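Local atomic coordinates of metallo-beta-lactamase FIM-1 (Pseudomonas aeruginosa, PDB entry 6V3Q), a protein that probably catalyses the zinc-dependent hydrolysis of beta-lactam antibiotics to substituted beta-amino acids, as a class B metallo-beta-lactamase. Residues D7-T11 with H22-K26; E42-I48 with L70-W76; D51-D56 with D84-V90; L122-H128 with V137-P141. All coordinates share one frame; numbering follows the deposited sequence.

Overall arrangement
Contact 3 is the one at the metal: Asp85 in it comes within about 4 Å (side chain to ion) of the bound zinc. Contact 1 lies beside it, 12 Å away centre to centre, and the two touch directly, with Ser24 of contact 1 probably accepting a hydrogen bond from the indole of Trp54. Contact 2 lies on the middle strands of the same large sheet, its centre about 20 Å from that of contact 1. Strand 46-50 runs from it into the loop 51-56, and the chain after strand 74-78 leads to the short helix and turn of 84-90. Contact 4 lies where the end of the large sheet meets the smaller one, its centre about 22 Å from that of contact 3.

Contact 1 of 4, residues D7-T11 with H22-K26; sequences DVPVT and HTSMK
Val10 holds CG1 opposite its own amide nitrogen (chi1 -179°), which brings that methyl to 3.3 Å from Thr23 O, while CG2 rests on Ser24 CB at 3.8 Å. The hydroxyl of Thr11 is tucked between its own N and C (chi1 59°), so that OG1 comes alongside Thr23 with 3.4 Å to Thr23 CB; the two threonines stand side by side and point the same way. Beneath them the backbones are joined by a reciprocal pair of bonds: Thr11 N donates to Thr23 O at 3.0 Å and Thr23 N to Thr11 O at 2.9 Å. This hydrogen-bonded antiparallel pair is where strand 11-16, outermost in the large sheet within this chain, joins strand 19-27. Before it the chain of residues 7-11 peels off, and a water takes over the bridging, donating to Val8 O at 2.6 Å and accepting from Met25 N. Farther along, Val8 CG1 lies obliquely across the start of the Met25 side chain, 3.6 Å from Met25 CG. The polar end of Thr23 turns to Asn37 on the next strand, and Gln4 of the second subunit packs on Thr23. Helix 56-68 backs the same region, with Gln61 accepting from Val10 N.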
loop_
_atom_site.group_PDB
_atom_site.type_symbol
_atom_site.label_atom_id
_atom_site.label_comp_id
_atom_site.label_asym_id
_atom_site.label_seq_id
_atom_site.Cartn_x
_atom_site.Cartn_y
_atom_site.Cartn_z
ATOM N N ASP A 7 -9.370 7.662 -3.935
ATOM C CA ASP A 7 -9.880 7.801 -2.576
ATOM C C ASP A 7 -10.990 6.786 -2.345
ATOM O O ASP A 7 -11.984 6.767 -3.081
ATOM C CB ASP A 7 -10.387 9.222 -2.325
ATOM C CG ASP A 7 -9.355 10.278 -2.677
ATOM O OD1 ASP A 7 -9.524 10.958 -3.710
ATOM O OD2 ASP A 7 -8.367 10.422 -1.928
ATOM N N VAL A 8 -10.821 5.954 -1.322
ATOM C CA VAL A 8 -11.786 4.914 -0.970
ATOM C C VAL A 8 -12.494 5.315 0.320
ATOM O O VAL A 8 -11.847 5.822 1.248
ATOM C CB VAL A 8 -11.093 3.547 -0.842
ATOM C CG1 VAL A 8 -9.680 3.727 -0.314
ATOM C CG2 VAL A 8 -11.886 2.604 0.055
ATOM N N PRO A 9 -13.811 5.127 0.420
ATOM C CA PRO A 9 -14.524 5.523 1.640
ATOM C C PRO A 9 -14.092 4.716 2.856
ATOM O O PRO A 9 -13.664 3.563 2.754
ATOM C CB PRO A 9 -15.995 5.258 1.294
ATOM C CG PRO A 9 -15.961 4.306 0.139
ATOM C CD PRO A 9 -14.727 4.650 -0.630
ATOM N N VAL A 10 -14.215 5.347 4.025
ATOM C CA VAL A 10 -13.860 4.696 5.282
ATOM C C VAL A 10 -14.842 3.565 5.558
ATOM O O VAL A 10 -16.061 3.731 5.420
ATOM C CB VAL A 10 -13.849 5.719 6.428
ATOM C CG1 VAL A 10 -13.452 5.061 7.737
ATOM C CG2 VAL A 10 -12.917 6.879 6.098
ATOM N N THR A 11 -14.315 2.406 5.939
ATOM C CA THR A 11 -15.136 1.245 6.244
ATOM C C THR A 11 -15.346 1.122 7.747
ATOM O O THR A 11 -14.461 1.436 8.546
ATOM C CB THR A 11 -14.500 -0.042 5.703
ATOM O OG1 THR A 11 -13.194 -0.215 6.270
ATOM C CG2 THR A 11 -14.383 0.009 4.185
ATOM N N HIS A 22 -13.254 1.427 12.700
ATOM C CA HIS A 22 -13.190 2.193 11.462
ATOM C C HIS A 22 -11.811 2.045 10.835
ATOM O O HIS A 22 -10.789 2.102 11.528
ATOM C CB HIS A 22 -13.526 3.678 11.681
ATOM C CG HIS A 22 -12.529 4.434 12.508
ATOM N ND1 HIS A 22 -11.349 4.925 11.993
ATOM C CD2 HIS A 22 -12.565 4.824 13.805
ATOM C CE1 HIS A 22 -10.690 5.567 12.942
ATOM N NE2 HIS A 22 -11.408 5.522 14.051
ATOM N N THR A 23 -11.795 1.840 9.520
ATOM C CA THR A 23 -10.576 1.626 8.756
ATOM C C THR A 23 -10.553 2.599 7.590
ATOM O O THR A 23 -11.493 2.632 6.787
ATOM C CB THR A 23 -10.486 0.182 8.243
ATOM O OG1 THR A 23 -10.484 -0.726 9.352
ATOM C CG2 THR A 23 -9.216 -0.020 7.430
ATOM N N SER A 24 -9.486 3.390 7.500
ATOM C CA SER A 24 -9.322 4.367 6.437
ATOM C C SER A 24 -8.015 4.098 5.707
ATOM O O SER A 24 -7.049 3.604 6.294
ATOM C CB SER A 24 -9.339 5.797 6.989
ATOM O OG SER A 24 -8.359 5.971 7.998
ATOM N N MET A 25 -7.988 4.431 4.421
ATOM C CA MET A 25 -6.836 4.168 3.572
ATOM C C MET A 25 -6.151 5.473 3.189
ATOM O O MET A 25 -6.815 6.469 2.879
ATOM C CB MET A 25 -7.248 3.410 2.308
ATOM C CG MET A 25 -8.205 2.253 2.573
ATOM S SD MET A 25 -7.517 0.997 3.662
ATOM C CE MET A 25 -6.295 0.228 2.600
ATOM N N LYS A 26 -4.821 5.463 3.219
ATOM C CA LYS A 26 -4.020 6.570 2.721
ATOM C C LYS A 26 -3.515 6.220 1.330
ATOM O O LYS A 26 -2.925 5.152 1.128
ATOM C CB LYS A 26 -2.847 6.873 3.652
ATOM C CG LYS A 26 -2.321 8.296 3.524
ATOM C CD LYS A 26 -0.803 8.336 3.432
ATOM C CE LYS A 26 -0.155 7.432 4.466
ATOM N NZ LYS A 26 1.315 7.633 4.571
HETATM O O HOH W 1 -10.595 5.063 3.439
#

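Contact 2 of 4, residues E42-I48 with L70-W76; sequences EKGDFSI and LKKPIRW
Lys72 reaches across to Glu42 and to the type II' turn from Lys43 to Phe46 that links strands 33-43 and 46-50, and its whole length is in use. Lys72 CB is 3.6 Å from Asp45 O, and Lys72 CG stays by Asp45 O at 3.8 Å. Lys72 CD then slides past Glu42, with 3.7 Å to Glu42 CG. Lys72 CE approaches Glu42 OE1 to 3.2 Å. A bend at the last torsion (chi4 -71°) swings NZ back to Gly44 O, a hydrogen bond modelled so short that its exact length is doubtful. The salt bridge from NZ to Glu42 OE1 is long, and Glu42 OE2 is held by Trp20 instead. The carbonyl of Lys72 is engaged as well: Ser47 OG donates to Lys72 O at 2.7 Å, from a position tilted off the carbonyl plane.

Strands 46-50 and 74-78 run parallel here, the two ends of a beta-alpha-beta crossover whose helix is 56-68. Ser47 pairs with Ile74 and Ile48 with Trp76, and the extra residue, Arg75, makes a beta bulge; its N donates to Ser47 O at 3.1 Å. On the side of Ile48 and Trp76, Lys43 lays NZ over the indole in a cation-pi contact, 3.5 Å from the centroid of the Trp76 six-membered ring and 20° off its normal. The opposite face of the indole rests on Arg75 CB. Beyond it, the guanidinium of Arg75 takes Phe46 CE1 over its centre, the two planes inclined by 32°, while Pro73 O meets the rim of the phenyl ring in plane.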
loop_
_atom_site.group_PDB
_atom_site.type_symbol
_atom_site.label_atom_id
_atom_site.label_comp_id
_atom_site.label_asym_id
_atom_site.label_seq_id
_atom_site.Cartn_x
_atom_site.Cartn_y
_atom_site.Cartn_z
ATOM N N GLU A 42 -19.837 3.037 21.534
ATOM C CA GLU A 42 -21.113 3.596 21.949
ATOM C C GLU A 42 -21.123 3.868 23.450
ATOM O O GLU A 42 -20.549 3.120 24.246
ATOM C CB GLU A 42 -22.253 2.645 21.583
ATOM C CG GLU A 42 -22.322 2.303 20.106
ATOM C CD GLU A 42 -23.413 1.302 19.798
ATOM O OE1 GLU A 42 -24.364 1.189 20.599
ATOM O OE2 GLU A 42 -23.318 0.625 18.757
ATOM N N LYS A 43 -21.792 4.955 23.834
ATOM C CA LYS A 43 -21.924 5.336 25.242
ATOM C C LYS A 43 -23.262 6.064 25.386
ATOM O O LYS A 43 -23.348 7.281 25.194
ATOM C CB LYS A 43 -20.756 6.196 25.702
ATOM C CG LYS A 43 -20.888 6.758 27.109
ATOM C CD LYS A 43 -19.523 7.141 27.664
ATOM C CE LYS A 43 -19.618 8.193 28.756
ATOM N NZ LYS A 43 -19.455 9.563 28.208
ATOM N N GLY A 44 -24.300 5.302 25.729
ATOM C CA GLY A 44 -25.640 5.846 25.788
ATOM C C GLY A 44 -26.124 6.292 24.423
ATOM O O GLY A 44 -26.152 5.500 23.477
ATOM N N ASP A 45 -26.505 7.562 24.307
ATOM C CA ASP A 45 -26.986 8.119 23.050
ATOM C C ASP A 45 -25.872 8.692 22.184
ATOM O O ASP A 45 -26.150 9.180 21.083
ATOM C CB ASP A 45 -28.032 9.205 23.319
ATOM C CG ASP A 45 -29.263 8.666 24.021
ATOM O OD1 ASP A 45 -29.533 7.452 23.908
ATOM O OD2 ASP A 45 -29.966 9.456 24.683
ATOM N N PHE A 46 -24.624 8.642 22.646
ATOM C CA PHE A 46 -23.511 9.194 21.884
ATOM C C PHE A 46 -22.389 8.171 21.787
ATOM O O PHE A 46 -22.578 7.011 22.161
ATOM C CB PHE A 46 -23.028 10.497 22.523
ATOM C CG PHE A 46 -24.125 11.502 22.734
ATOM C CD1 PHE A 46 -24.573 12.291 21.687
ATOM C CD2 PHE A 46 -24.724 11.644 23.975
ATOM C CE1 PHE A 46 -25.592 13.209 21.876
ATOM C CE2 PHE A 46 -25.740 12.559 24.171
ATOM C CZ PHE A 46 -26.175 13.341 23.120
ATOM N N SER A 47 -21.222 8.571 21.288
ATOM C CA SER A 47 -20.158 7.607 21.043
ATOM C C SER A 47 -18.796 8.261 21.236
ATOM O O SER A 47 -18.643 9.481 21.122
ATOM C CB SER A 47 -20.271 7.002 19.640
ATOM O OG SER A 47 -20.294 8.012 18.648
ATOM N N ILE A 48 -17.804 7.423 21.526
ATOM C CA ILE A 48 -16.430 7.851 21.761
ATOM C C ILE A 48 -15.582 7.399 20.582
ATOM O O ILE A 48 -15.696 6.252 20.133
ATOM C CB ILE A 48 -15.882 7.280 23.080
ATOM C CG1 ILE A 48 -16.764 7.712 24.254
ATOM C CG2 ILE A 48 -14.442 7.724 23.303
ATOM C CD1 ILE A 48 -16.588 6.866 25.493
ATOM N N LEU A 70 -25.096 5.400 12.691
ATOM C CA LEU A 70 -25.098 4.921 14.069
ATOM C C LEU A 70 -26.180 5.602 14.900
ATOM O O LEU A 70 -26.640 5.035 15.900
ATOM C CB LEU A 70 -23.720 5.145 14.696
ATOM C CG LEU A 70 -23.424 4.437 16.018
ATOM C CD1 LEU A 70 -23.593 2.936 15.851
ATOM C CD2 LEU A 70 -22.024 4.771 16.518
ATOM N N LYS A 71 -26.596 6.809 14.504
ATOM C CA LYS A 71 -27.535 7.625 15.273
ATOM C C LYS A 71 -27.042 7.841 16.701
ATOM O O LYS A 71 -27.837 7.998 17.631
ATOM C CB LYS A 71 -28.941 7.017 15.267
ATOM C CG LYS A 71 -29.519 6.842 13.874
ATOM C CD LYS A 71 -29.715 8.186 13.190
ATOM C CE LYS A 71 -30.894 8.944 13.785
ATOM N NZ LYS A 71 -31.103 10.271 13.144
ATOM N N LYS A 72 -25.722 7.839 16.873
ATOM C CA LYS A 72 -25.080 8.080 18.164
ATOM C C LYS A 72 -23.889 8.991 17.911
ATOM O O LYS A 72 -22.754 8.527 17.742
ATOM C CB LYS A 72 -24.650 6.769 18.826
ATOM C CG LYS A 72 -25.803 5.875 19.263
ATOM C CD LYS A 72 -25.307 4.490 19.650
ATOM C CE LYS A 72 -26.426 3.629 20.214
ATOM N NZ LYS A 72 -26.858 4.084 21.565
ATOM N N PRO A 73 -24.115 10.304 17.864
ATOM C CA PRO A 73 -23.054 11.221 17.430
ATOM C C PRO A 73 -21.834 11.160 18.338
ATOM O O PRO A 73 -21.946 11.029 19.559
ATOM C CB PRO A 73 -23.729 12.597 17.494
ATOM C CG PRO A 73 -25.190 12.305 17.368
ATOM C CD PRO A 73 -25.395 11.000 18.082
ATOM N N ILE A 74 -20.655 11.249 17.718
ATOM C CA ILE A 74 -19.414 11.305 18.479
ATOM C C ILE A 74 -19.386 12.586 19.297
ATOM O O ILE A 74 -19.638 13.679 18.776
ATOM C CB ILE A 74 -18.206 11.213 17.535
ATOM C CG1 ILE A 74 -18.105 9.816 16.919
ATOM C CG2 ILE A 74 -16.920 11.582 18.264
ATOM C CD1 ILE A 74 -17.116 9.725 15.777
ATOM N N ARG A 75 -19.107 12.454 20.596
ATOM C CA ARG A 75 -18.963 13.606 21.473
ATOM C C ARG A 75 -17.591 13.711 22.114
ATOM O O ARG A 75 -17.206 14.807 22.531
ATOM C CB ARG A 75 -20.027 13.578 22.578
ATOM C CG ARG A 75 -21.389 14.046 22.108
ATOM C CD ARG A 75 -21.288 15.422 21.468
ATOM N NE ARG A 75 -22.479 15.754 20.695
ATOM C CZ ARG A 75 -23.579 16.282 21.219
ATOM N NH1 ARG A 75 -24.619 16.552 20.445
ATOM N NH2 ARG A 75 -23.640 16.538 22.519
ATOM N N TRP A 76 -16.848 12.612 22.196
ATOM C CA TRP A 76 -15.522 12.620 22.787
ATOM C C TRP A 76 -14.572 11.855 21.878
ATOM O O TRP A 76 -14.986 10.962 21.136
ATOM C CB TRP A 76 -15.523 12.002 24.191
ATOM C CG TRP A 76 -16.663 12.471 25.038
ATOM C CD1 TRP A 76 -16.673 13.543 25.881
ATOM C CD2 TRP A 76 -17.971 11.890 25.112
ATOM N NE1 TRP A 76 -17.904 13.663 26.479
ATOM C CE2 TRP A 76 -18.720 12.660 26.023
ATOM C CE3 TRP A 76 -18.579 10.791 24.497
ATOM C CZ2 TRP A 76 -20.046 12.367 26.335
ATOM C CZ3 TRP A 76 -19.897 10.501 24.808
ATOM C CH2 TRP A 76 -20.615 11.286 25.719
#

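Contact 3 of 4, residues D51-D56 with D84-V90; sequences DTAWDD and DDKMGGV
Thr52 and Lys86 make the main backbone link: Thr52 N donates to Lys86 O at 3.0 Å, nearly straight at 175°, although it comes from above the carbonyl plane. The hydroxyl of Thr52 then works both ways, giving its proton to a lone pair of Ala53 O (2.8 Å from Thr52 OG1) and accepting from Gly89 N at 3.1 Å.

Close packing on the two glycines follows. Gly88 CA offers a hydrogen to Trp54 O at 3.5 Å, and the carboxylate oxygen Asp56 OD1 presses to 3.2 Å from Gly89 CA. The carbonyls of Trp54 and Asp55 come down on the bare backbone of Gly88 and Gly89 respectively.

Of the ring contacts, Asp85 CB sits over one face of the indole in a CH-pi contact, 3.5 Å from the centroid of the Trp54 six-membered ring. Asp84 OD1 meets the ring edge, 3.4 Å from Trp54 CZ3. Ser24 O holds Trp54 NE1 from the other end.

The charged pair is looser: Asp51 OD2 and Lys86 NZ stand 3.6 Å apart, a long salt bridge, and their stronger partners are Thr80 and Ser205.

Residues 81-85 read His-X-His-X-Asp, the zinc signature of the metallo-beta-lactamase superfamily. His81 and His83 bind zinc, and Asp85, whose counterpart ligates the second zinc in dinuclear relatives, packs its CB on Trp54, with its side chain about 4 Å from the single zinc.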
loop_
_atom_site.group_PDB
_atom_site.type_symbol
_atom_site.label_atom_id
_atom_site.label_comp_id
_atom_site.label_asym_id
_atom_site.label_seq_id
_atom_site.Cartn_x
_atom_site.Cartn_y
_atom_site.Cartn_z
ATOM N N ASP A 51 -8.891 7.509 17.928
ATOM C CA ASP A 51 -8.075 7.791 16.751
ATOM C C ASP A 51 -8.885 8.287 15.558
ATOM O O ASP A 51 -9.992 7.807 15.291
ATOM C CB ASP A 51 -7.264 6.559 16.351
ATOM C CG ASP A 51 -6.127 6.284 17.307
ATOM O OD1 ASP A 51 -5.696 7.227 18.000
ATOM O OD2 ASP A 51 -5.652 5.132 17.354
ATOM N N THR A 52 -8.323 9.251 14.833
ATOM C CA THR A 52 -8.942 9.806 13.640
ATOM C C THR A 52 -8.581 8.953 12.428
ATOM O O THR A 52 -7.958 7.895 12.547
ATOM C CB THR A 52 -8.492 11.248 13.429
ATOM O OG1 THR A 52 -7.122 11.253 13.014
ATOM C CG2 THR A 52 -8.610 12.038 14.711
ATOM N N ALA A 53 -8.981 9.404 11.245
ATOM C CA ALA A 53 -8.503 8.829 10.001
ATOM C C ALA A 53 -7.207 9.535 9.609
ATOM O O ALA A 53 -6.574 10.212 10.423
ATOM C CB ALA A 53 -9.580 8.931 8.925
ATOM N N TRP A 54 -6.802 9.404 8.346
ATOM C CA TRP A 54 -5.532 9.986 7.923
ATOM C C TRP A 54 -5.614 11.502 7.777
ATOM O O TRP A 54 -4.629 12.200 8.047
ATOM C CB TRP A 54 -5.072 9.352 6.611
ATOM C CG TRP A 54 -4.670 7.914 6.748
ATOM C CD1 TRP A 54 -5.468 6.822 6.568
ATOM C CD2 TRP A 54 -3.373 7.409 7.094
ATOM N NE1 TRP A 54 -4.751 5.670 6.780
ATOM C CE2 TRP A 54 -3.461 6.002 7.103
ATOM C CE3 TRP A 54 -2.147 8.008 7.396
ATOM C CZ2 TRP A 54 -2.370 5.185 7.402
ATOM C CZ3 TRP A 54 -1.063 7.195 7.694
ATOM C CH2 TRP A 54 -1.182 5.800 7.692
ATOM N N ASP A 55 -6.762 12.032 7.350
ATOM C CA ASP A 55 -6.897 13.461 7.100
ATOM C C ASP A 55 -8.268 13.929 7.573
ATOM O O ASP A 55 -9.083 13.142 8.062
ATOM C CB ASP A 55 -6.668 13.788 5.616
ATOM C CG ASP A 55 -7.607 13.028 4.690
ATOM O OD1 ASP A 55 -8.600 12.447 5.173
ATOM O OD2 ASP A 55 -7.349 13.007 3.471
ATOM N N ASP A 56 -8.522 15.228 7.408
ATOM C CA ASP A 56 -9.800 15.800 7.828
ATOM C C ASP A 56 -10.994 15.213 7.084
ATOM O O ASP A 56 -11.947 14.776 7.750
ATOM C CB ASP A 56 -9.756 17.326 7.686
ATOM C CG ASP A 56 -8.889 17.989 8.739
ATOM O OD1 ASP A 56 -8.824 17.475 9.876
ATOM O OD2 ASP A 56 -8.281 19.037 8.434
ATOM N N ASP A 84 0.165 11.121 12.007
ATOM C CA ASP A 84 -0.971 11.556 11.202
ATOM C C ASP A 84 -2.013 10.468 10.964
ATOM O O ASP A 84 -3.122 10.790 10.527
ATOM C CB ASP A 84 -0.505 12.118 9.854
ATOM C CG ASP A 84 0.570 11.276 9.204
ATOM O OD1 ASP A 84 0.334 10.072 8.971
ATOM O OD2 ASP A 84 1.652 11.829 8.912
ATOM N N ASP A 85 -1.708 9.200 11.234
ATOM C CA ASP A 85 -2.761 8.195 11.152
ATOM C C ASP A 85 -3.617 8.150 12.410
ATOM O O ASP A 85 -4.673 7.507 12.399
ATOM C CB ASP A 85 -2.170 6.810 10.873
ATOM C CG ASP A 85 -1.077 6.429 11.845
ATOM O OD1 ASP A 85 -0.368 7.331 12.338
ATOM O OD2 ASP A 85 -0.922 5.219 12.110
ATOM N N LYS A 86 -3.194 8.823 13.479
ATOM C CA LYS A 86 -3.960 8.894 14.715
ATOM C C LYS A 86 -4.522 10.273 15.003
ATOM O O LYS A 86 -5.625 10.374 15.542
ATOM C CB LYS A 86 -3.095 8.461 15.906
ATOM C CG LYS A 86 -2.494 7.088 15.747
ATOM C CD LYS A 86 -3.520 6.123 15.192
ATOM C CE LYS A 86 -2.936 4.744 15.049
ATOM N NZ LYS A 86 -3.903 3.772 14.468
ATOM N N MET A 87 -3.793 11.337 14.663
ATOM C CA MET A 87 -4.239 12.701 14.920
ATOM C C MET A 87 -4.357 13.520 13.639
ATOM O O MET A 87 -4.359 14.753 13.695
ATOM C CB MET A 87 -3.297 13.396 15.905
ATOM C CG MET A 87 -3.194 12.705 17.252
ATOM S SD MET A 87 -2.246 13.656 18.456
ATOM C CE MET A 87 -3.303 15.084 18.674
ATOM N N GLY A 88 -4.455 12.859 12.484
ATOM C CA GLY A 88 -4.495 13.582 11.223
ATOM C C GLY A 88 -5.729 14.441 11.046
ATOM O O GLY A 88 -5.689 15.445 10.328
ATOM N N GLY A 89 -6.835 14.069 11.689
ATOM C CA GLY A 89 -8.077 14.797 11.524
ATOM C C GLY A 89 -8.597 15.413 12.805
ATOM O O GLY A 89 -9.812 15.518 13.002
ATOM N N VAL A 90 -7.681 15.829 13.683
ATOM C CA VAL A 90 -8.078 16.419 14.960
ATOM C C VAL A 90 -8.828 17.726 14.737
ATOM O O VAL A 90 -9.817 18.017 15.421
ATOM C CB VAL A 90 -6.843 16.620 15.859
ATOM C CG1 VAL A 90 -7.174 17.522 17.038
ATOM C CG2 VAL A 90 -6.335 15.284 16.353
#

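Contact 4 of 4, residues L122-H128 with V137-P141; sequences LIFDSEH and VIFDP
Phe124 and Asp140 meet at about a right angle, with Asp140 CB centred over one face of the phenyl ring. The CH-pi contact is 3.9 Å from CB of Asp140 to the centroid of the Phe124 ring, only 13° off the normal, and the carboxylate plane is turned 41° from the ring. With chi1 at 179° Asp140 extends its carboxylate away from its own N, and OD1 is weakly bonded to Gly142 N. At the rim of the same ring, in its plane, Ile138 O lies 3.5 Å from Phe124 CE2. The methyl CG2 of Ile138 is shared between two neighbours, touching Leu122 CD1 at 3.8 Å and Phe124 CE2 at 4.0 Å; both side chains cross Ile138 roughly perpendicularly. Leu122 follows edge strand 120-121 of the large sheet, whereas Ile138 is on strand 137-139 of the smaller one, so this corner ties together the two sheets of the alpha-beta/beta-alpha sandwich. A type I turn from Asp125 to His128 then brings the chain back. His128 O accepts from Asp140 N at 2.9 Å and also lies 3.2 Å from Phe139 CD1. Glu127 O approaches the edge of the Phe139 ring, 3.6 Å from its CE1, and Arg195 of helix 185-195 packs against Phe139 too.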
loop_
_atom_site.group_PDB
_atom_site.type_symbol
_atom_site.label_atom_id
_atom_site.label_comp_id
_atom_site.label_asym_id
_atom_site.label_seq_id
_atom_site.Cartn_x
_atom_site.Cartn_y
_atom_site.Cartn_z
ATOM N N LEU A 122 -4.574 14.326 29.010
ATOM C CA LEU A 122 -5.026 13.268 29.900
ATOM C C LEU A 122 -4.282 13.346 31.228
ATOM O O LEU A 122 -3.104 13.707 31.286
ATOM C CB LEU A 122 -4.818 11.900 29.249
ATOM C CG LEU A 122 -5.716 11.563 28.054
ATOM C CD1 LEU A 122 -5.172 10.375 27.280
ATOM C CD2 LEU A 122 -7.136 11.287 28.521
ATOM N N ILE A 123 -4.987 13.019 32.306
ATOM C CA ILE A 123 -4.420 13.023 33.649
ATOM C C ILE A 123 -4.452 11.589 34.159
ATOM O O ILE A 123 -5.522 11.062 34.487
ATOM C CB ILE A 123 -5.169 13.972 34.597
ATOM C CG1 ILE A 123 -5.107 15.408 34.069
ATOM C CG2 ILE A 123 -4.584 13.899 35.999
ATOM C CD1 ILE A 123 -5.567 16.453 35.061
ATOM N N PHE A 124 -3.284 10.959 34.224
ATOM C CA PHE A 124 -3.172 9.576 34.655
ATOM C C PHE A 124 -2.963 9.497 36.160
ATOM O O PHE A 124 -2.363 10.384 36.773
ATOM C CB PHE A 124 -2.014 8.880 33.938
ATOM C CG PHE A 124 -2.243 8.681 32.467
ATOM C CD1 PHE A 124 -1.717 9.566 31.539
ATOM C CD2 PHE A 124 -2.983 7.604 32.009
ATOM C CE1 PHE A 124 -1.929 9.382 30.183
ATOM C CE2 PHE A 124 -3.198 7.414 30.656
ATOM C CZ PHE A 124 -2.672 8.303 29.744
ATOM N N ASP A 125 -3.471 8.420 36.755
ATOM C CA ASP A 125 -3.273 8.175 38.173
ATOM C C ASP A 125 -1.959 7.418 38.375
ATOM O O ASP A 125 -1.217 7.150 37.427
ATOM C CB ASP A 125 -4.475 7.429 38.759
ATOM C CG ASP A 125 -4.662 6.034 38.169
ATOM O OD1 ASP A 125 -5.561 5.311 38.652
ATOM O OD2 ASP A 125 -3.915 5.648 37.245
ATOM N N SER A 126 -1.668 7.062 39.629
ATOM C CA SER A 126 -0.403 6.402 39.935
ATOM C C SER A 126 -0.287 5.023 39.295
ATOM O O SER A 126 0.820 4.479 39.227
ATOM C CB SER A 126 -0.219 6.299 41.451
ATOM O OG SER A 126 -1.347 5.699 42.060
ATOM N N GLU A 127 -1.393 4.446 38.828
ATOM C CA GLU A 127 -1.364 3.192 38.089
ATOM C C GLU A 127 -1.374 3.402 36.580
ATOM O O GLU A 127 -1.590 2.439 35.834
ATOM C CB GLU A 127 -2.535 2.297 38.504
ATOM C CG GLU A 127 -2.280 1.511 39.781
ATOM C CD GLU A 127 -3.064 2.039 40.965
ATOM O OE1 GLU A 127 -4.160 1.507 41.239
ATOM O OE2 GLU A 127 -2.585 2.984 41.625
ATOM N N HIS A 128 -1.142 4.635 36.118
ATOM C CA HIS A 128 -0.995 4.952 34.696
ATOM C C HIS A 128 -2.277 4.681 33.912
ATOM O O HIS A 128 -2.232 4.345 32.726
ATOM C CB HIS A 128 0.180 4.190 34.074
ATOM C CG HIS A 128 1.423 4.205 34.909
ATOM N ND1 HIS A 128 2.205 5.329 35.061
ATOM C CD2 HIS A 128 2.023 3.228 35.631
ATOM C CE1 HIS A 128 3.232 5.046 35.842
ATOM N NE2 HIS A 128 3.145 3.777 36.201
ATOM N N VAL A 137 -10.757 2.173 29.369
ATOM C CA VAL A 137 -9.613 2.395 30.244
ATOM C C VAL A 137 -8.460 2.851 29.365
ATOM O O VAL A 137 -7.998 2.104 28.492
ATOM C CB VAL A 137 -9.243 1.141 31.050
ATOM C CG1 VAL A 137 -7.936 1.370 31.804
ATOM C CG2 VAL A 137 -10.352 0.791 32.029
ATOM N N ILE A 138 -8.022 4.087 29.563
ATOM C CA ILE A 138 -6.880 4.630 28.841
ATOM C C ILE A 138 -5.643 4.386 29.692
ATOM O O ILE A 138 -5.575 4.828 30.844
ATOM C CB ILE A 138 -7.068 6.123 28.537
ATOM C CG1 ILE A 138 -8.330 6.336 27.692
ATOM C CG2 ILE A 138 -5.845 6.670 27.819
ATOM C CD1 ILE A 138 -8.800 7.767 27.639
ATOM N N PHE A 139 -4.670 3.680 29.126
ATOM C CA PHE A 139 -3.511 3.194 29.858
ATOM C C PHE A 139 -2.235 3.698 29.201
ATOM O O PHE A 139 -2.124 3.718 27.971
ATOM C CB PHE A 139 -3.522 1.661 29.906
ATOM C CG PHE A 139 -2.364 1.062 30.650
ATOM C CD1 PHE A 139 -2.271 1.179 32.026
ATOM C CD2 PHE A 139 -1.377 0.362 29.976
ATOM C CE1 PHE A 139 -1.203 0.622 32.716
ATOM C CE2 PHE A 139 -0.309 -0.196 30.658
ATOM C CZ PHE A 139 -0.226 -0.068 32.028
ATOM N N ASP A 140 -1.276 4.111 30.031
ATOM C CA ASP A 140 0.009 4.621 29.562
ATOM C C ASP A 140 1.099 3.604 29.871
ATOM O O ASP A 140 1.521 3.483 31.032
ATOM C CB ASP A 140 0.325 5.966 30.223
ATOM C CG ASP A 140 1.666 6.536 29.783
ATOM O OD1 ASP A 140 2.200 6.103 28.738
ATOM O OD2 ASP A 140 2.198 7.421 30.486
ATOM N N PRO A 141 1.586 2.852 28.885
ATOM C CA PRO A 141 2.571 1.799 29.150
ATOM C C PRO A 141 4.025 2.230 29.042
ATOM O O PRO A 141 4.909 1.401 29.284
ATOM C CB PRO A 141 2.237 0.775 28.060
ATOM C CG PRO A 141 1.821 1.622 26.903
ATOM C CD PRO A 141 1.155 2.857 27.476
#